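Local coordinates for FAD dependent oxidoreductase domain-containing protein (Deinococcus radiodurans R1, PDB 3C4N) that binds ADP and is probably an FAD-dependent oxidoreductase of the DAO type, its substrate and reaction still uncharacterised, at residues Ala351-Gln362 / Leu374-Gly383. Numbering follows the deposited sequence.
Sequences ALPGGRPDAPPQ and LGGPLADTLG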
loop_
_atom_site.group_PDB
_atom_site.type_symbol
_atom_site.label_atom_id
_atom_site.label_comp_id
_atom_site.label_asym_id
_atom_site.label_seq_id
_atom_site.Cartn_x
_atom_site.Cartn_y
_atom_site.Cartn_z
ATOM N N ALA A 351 22.169 5.259 8.913
ATOM C CA ALA A 351 23.131 4.197 9.114
ATOM C C ALA A 351 24.477 4.688 8.629
ATOM O O ALA A 351 24.568 5.509 7.715
ATOM C CB ALA A 351 22.727 2.942 8.341
ATOM N N LEU A 352 25.512 4.182 9.281
ATOM C CA LEU A 352 26.886 4.486 8.961
ATOM C C LEU A 352 27.522 3.126 8.696
ATOM O O LEU A 352 27.771 2.349 9.622
ATOM C CB LEU A 352 27.559 5.181 10.141
ATOM C CG LEU A 352 27.820 6.664 9.901
ATOM C CD1 LEU A 352 26.544 7.352 9.447
ATOM C CD2 LEU A 352 28.362 7.302 11.162
ATOM N N PRO A 353 27.749 2.801 7.416
ATOM C CA PRO A 353 28.354 1.506 7.114
ATOM C C PRO A 353 29.755 1.439 7.733
ATOM O O PRO A 353 30.550 2.374 7.603
ATOM C CB PRO A 353 28.379 1.485 5.584
ATOM C CG PRO A 353 27.264 2.442 5.186
ATOM C CD PRO A 353 27.443 3.550 6.183
ATOM N N GLY A 354 30.042 0.334 8.413
ATOM C CA GLY A 354 31.337 0.172 9.049
ATOM C C GLY A 354 31.602 1.237 10.101
ATOM O O GLY A 354 32.709 1.328 10.614
ATOM N N GLY A 355 30.593 2.042 10.419
ATOM C CA GLY A 355 30.767 3.084 11.410
ATOM C C GLY A 355 31.476 4.309 10.870
ATOM O O GLY A 355 31.768 5.236 11.621
ATOM N N ARG A 356 31.751 4.308 9.568
ATOM C CA ARG A 356 32.439 5.412 8.896
ATOM C C ARG A 356 31.467 6.417 8.283
ATOM O O ARG A 356 30.730 6.092 7.347
ATOM C CB ARG A 356 33.357 4.865 7.806
ATOM C CG ARG A 356 34.706 4.388 8.307
ATOM C CD ARG A 356 35.444 3.577 7.254
ATOM N NE ARG A 356 35.459 4.206 5.933
ATOM C CZ ARG A 356 35.988 5.394 5.663
ATOM N NH1 ARG A 356 36.554 6.111 6.626
ATOM N NH2 ARG A 356 35.962 5.854 4.419
ATOM N N PRO A 357 31.477 7.664 8.788
ATOM C CA PRO A 357 30.611 8.755 8.332
ATOM C C PRO A 357 30.634 9.017 6.830
ATOM O O PRO A 357 29.680 9.562 6.269
ATOM C CB PRO A 357 31.132 9.957 9.117
ATOM C CG PRO A 357 31.654 9.343 10.366
ATOM C CD PRO A 357 32.395 8.144 9.834
ATOM N N ASP A 358 31.731 8.629 6.190
ATOM C CA ASP A 358 31.914 8.835 4.756
ATOM C C ASP A 358 31.880 7.540 3.935
ATOM O O ASP A 358 32.364 7.499 2.801
ATOM C CB ASP A 358 33.242 9.559 4.526
ATOM C CG ASP A 358 34.441 8.743 4.995
ATOM O OD1 ASP A 358 34.301 7.995 5.990
ATOM O OD2 ASP A 358 35.524 8.856 4.377
ATOM N N ALA A 359 31.320 6.479 4.505
ATOM C CA ALA A 359 31.243 5.210 3.788
ATOM C C ALA A 359 30.004 5.223 2.898
ATOM O O ALA A 359 28.961 5.732 3.288
ATOM C CB ALA A 359 31.178 4.038 4.781
ATOM N N PRO A 360 30.098 4.640 1.698
ATOM C CA PRO A 360 28.992 4.585 0.741
ATOM C C PRO A 360 27.951 3.496 1.006
ATOM O O PRO A 360 28.093 2.694 1.933
ATOM C CB PRO A 360 29.722 4.335 -0.568
ATOM C CG PRO A 360 30.751 3.331 -0.133
ATOM C CD PRO A 360 31.289 3.960 1.145
ATOM N N PRO A 361 26.881 3.470 0.188
ATOM C CA PRO A 361 25.806 2.483 0.294
ATOM C C PRO A 361 26.430 1.123 -0.006
ATOM O O PRO A 361 27.403 1.034 -0.761
ATOM C CB PRO A 361 24.834 2.918 -0.796
ATOM C CG PRO A 361 25.002 4.415 -0.810
ATOM C CD PRO A 361 26.500 4.558 -0.733
ATOM N N GLN A 362 25.877 0.063 0.567
ATOM C CA GLN A 362 26.428 -1.272 0.350
ATOM C C GLN A 362 25.431 -2.361 0.726
ATOM O O GLN A 362 24.406 -2.107 1.357
ATOM C CB GLN A 362 27.693 -1.464 1.201
ATOM C CG GLN A 362 27.438 -1.359 2.716
ATOM C CD GLN A 362 28.567 -1.910 3.581
ATOM O OE1 GLN A 362 29.670 -1.346 3.641
ATOM N NE2 GLN A 362 28.292 -3.023 4.261
ATOM N N LEU A 374 22.376 -1.269 3.178
ATOM C CA LEU A 374 22.655 -0.018 3.856
ATOM C C LEU A 374 22.742 1.111 2.840
ATOM O O LEU A 374 23.325 0.950 1.760
ATOM C CB LEU A 374 23.971 -0.128 4.635
ATOM C CG LEU A 374 23.927 -0.423 6.142
ATOM C CD1 LEU A 374 22.773 -1.318 6.478
ATOM C CD2 LEU A 374 25.251 -1.032 6.592
ATOM N N GLY A 375 22.139 2.240 3.200
ATOM C CA GLY A 375 22.150 3.436 2.376
ATOM C C GLY A 375 23.240 4.335 2.929
ATOM O O GLY A 375 24.391 4.204 2.526
ATOM N N GLY A 376 22.902 5.236 3.852
ATOM C CA GLY A 376 23.920 6.102 4.435
ATOM C C GLY A 376 24.045 7.516 3.881
ATOM O O GLY A 376 23.363 7.870 2.917
ATOM N N PRO A 377 24.941 8.340 4.458
ATOM C CA PRO A 377 25.187 9.736 4.056
ATOM C C PRO A 377 25.446 9.993 2.572
ATOM O O PRO A 377 25.392 11.139 2.122
ATOM C CB PRO A 377 26.377 10.151 4.932
ATOM C CG PRO A 377 26.183 9.332 6.162
ATOM C CD PRO A 377 25.804 7.970 5.595
ATOM N N LEU A 378 25.726 8.948 1.803
ATOM C CA LEU A 378 25.968 9.168 0.375
ATOM C C LEU A 378 24.850 8.581 -0.488
ATOM O O LEU A 378 24.932 8.589 -1.720
ATOM C CB LEU A 378 27.322 8.582 -0.056
ATOM C CG LEU A 378 28.589 9.214 0.553
ATOM C CD1 LEU A 378 29.794 8.423 0.114
ATOM C CD2 LEU A 378 28.736 10.663 0.142
ATOM N N ALA A 379 23.786 8.119 0.161
ATOM C CA ALA A 379 22.672 7.516 -0.558
ATOM C C ALA A 379 22.101 8.362 -1.703
ATOM O O ALA A 379 21.574 7.813 -2.671
ATOM C CB ALA A 379 21.564 7.134 0.411
ATOM N N ASP A 380 22.192 9.681 -1.613
ATOM C CA ASP A 380 21.660 10.499 -2.692
ATOM C C ASP A 380 22.462 10.319 -3.992
ATOM O O ASP A 380 21.910 10.444 -5.087
ATOM C CB ASP A 380 21.601 11.983 -2.275
ATOM C CG ASP A 380 20.645 12.230 -1.081
ATOM O OD1 ASP A 380 19.509 11.681 -1.088
ATOM O OD2 ASP A 380 21.030 12.982 -0.150
ATOM N N THR A 381 23.748 10.000 -3.883
ATOM C CA THR A 381 24.564 9.818 -5.086
ATOM C C THR A 381 24.750 8.360 -5.502
ATOM O O THR A 381 24.958 8.073 -6.679
ATOM C CB THR A 381 25.969 10.437 -4.906
ATOM O OG1 THR A 381 25.846 11.833 -4.604
ATOM C CG2 THR A 381 26.801 10.272 -6.183
ATOM N N LEU A 382 24.651 7.450 -4.538
ATOM C CA LEU A 382 24.883 6.031 -4.789
ATOM C C LEU A 382 23.791 5.048 -4.332
ATOM O O LEU A 382 23.956 3.840 -4.497
ATOM C CB LEU A 382 26.195 5.644 -4.101
ATOM C CG LEU A 382 27.413 6.547 -4.345
ATOM C CD1 LEU A 382 28.499 6.260 -3.317
ATOM C CD2 LEU A 382 27.928 6.341 -5.744
ATOM N N GLY A 383 22.694 5.548 -3.764
ATOM C CA GLY A 383 21.635 4.676 -3.257
ATOM C C GLY A 383 20.981 3.664 -4.190
ATOM O O GLY A 383 20.971 2.474 -3.895
#
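P361 packs crosswise over L382 where the Rossmann-type dinucleotide fold of this probable flavoprotein passes from strand 370-374 through a glycine-rich turn into helix 379-398. The P361 ring is the first bump, filling a hollow walled by the G375 carbonyl, L378 and L382: its CD lies 3.6 Å from L382 CB, and its CG is 3.4 Å from G375 O. P360 extends the same apolar surface, its CB meeting L382 CD1 at 3.6 Å while also touching the end of L378. With CG beside its backbone N (chi1 -65°), L378 carries CD1 to P360 CA and CB and to D358 O. Lacking CG and CD, an alanine at P361 would probably leave L382 CB and A379 CA facing a gap. The second bump is P377, which enters the curl of 351-359 and crosses L352 at about a right angle, its CG 3.5 Å from P357 O and also against L352 CD1. Beside it, G376 leaves room for 351-359: a CB there would crowd P353 and collide with P377. L374 sits between A351 and P353, CG by A351 CB (4.2 Å) and CD2 by P353 CB. G375 lies close to the bound ADP, so this packing borders the nucleotide site. Strand pairing closes the contact at Q362 and L374, with Q362 N to L374 O at 3.0 Å and a straighter return bond, L374 N to Q362 O, at 2.9 Å and 170°.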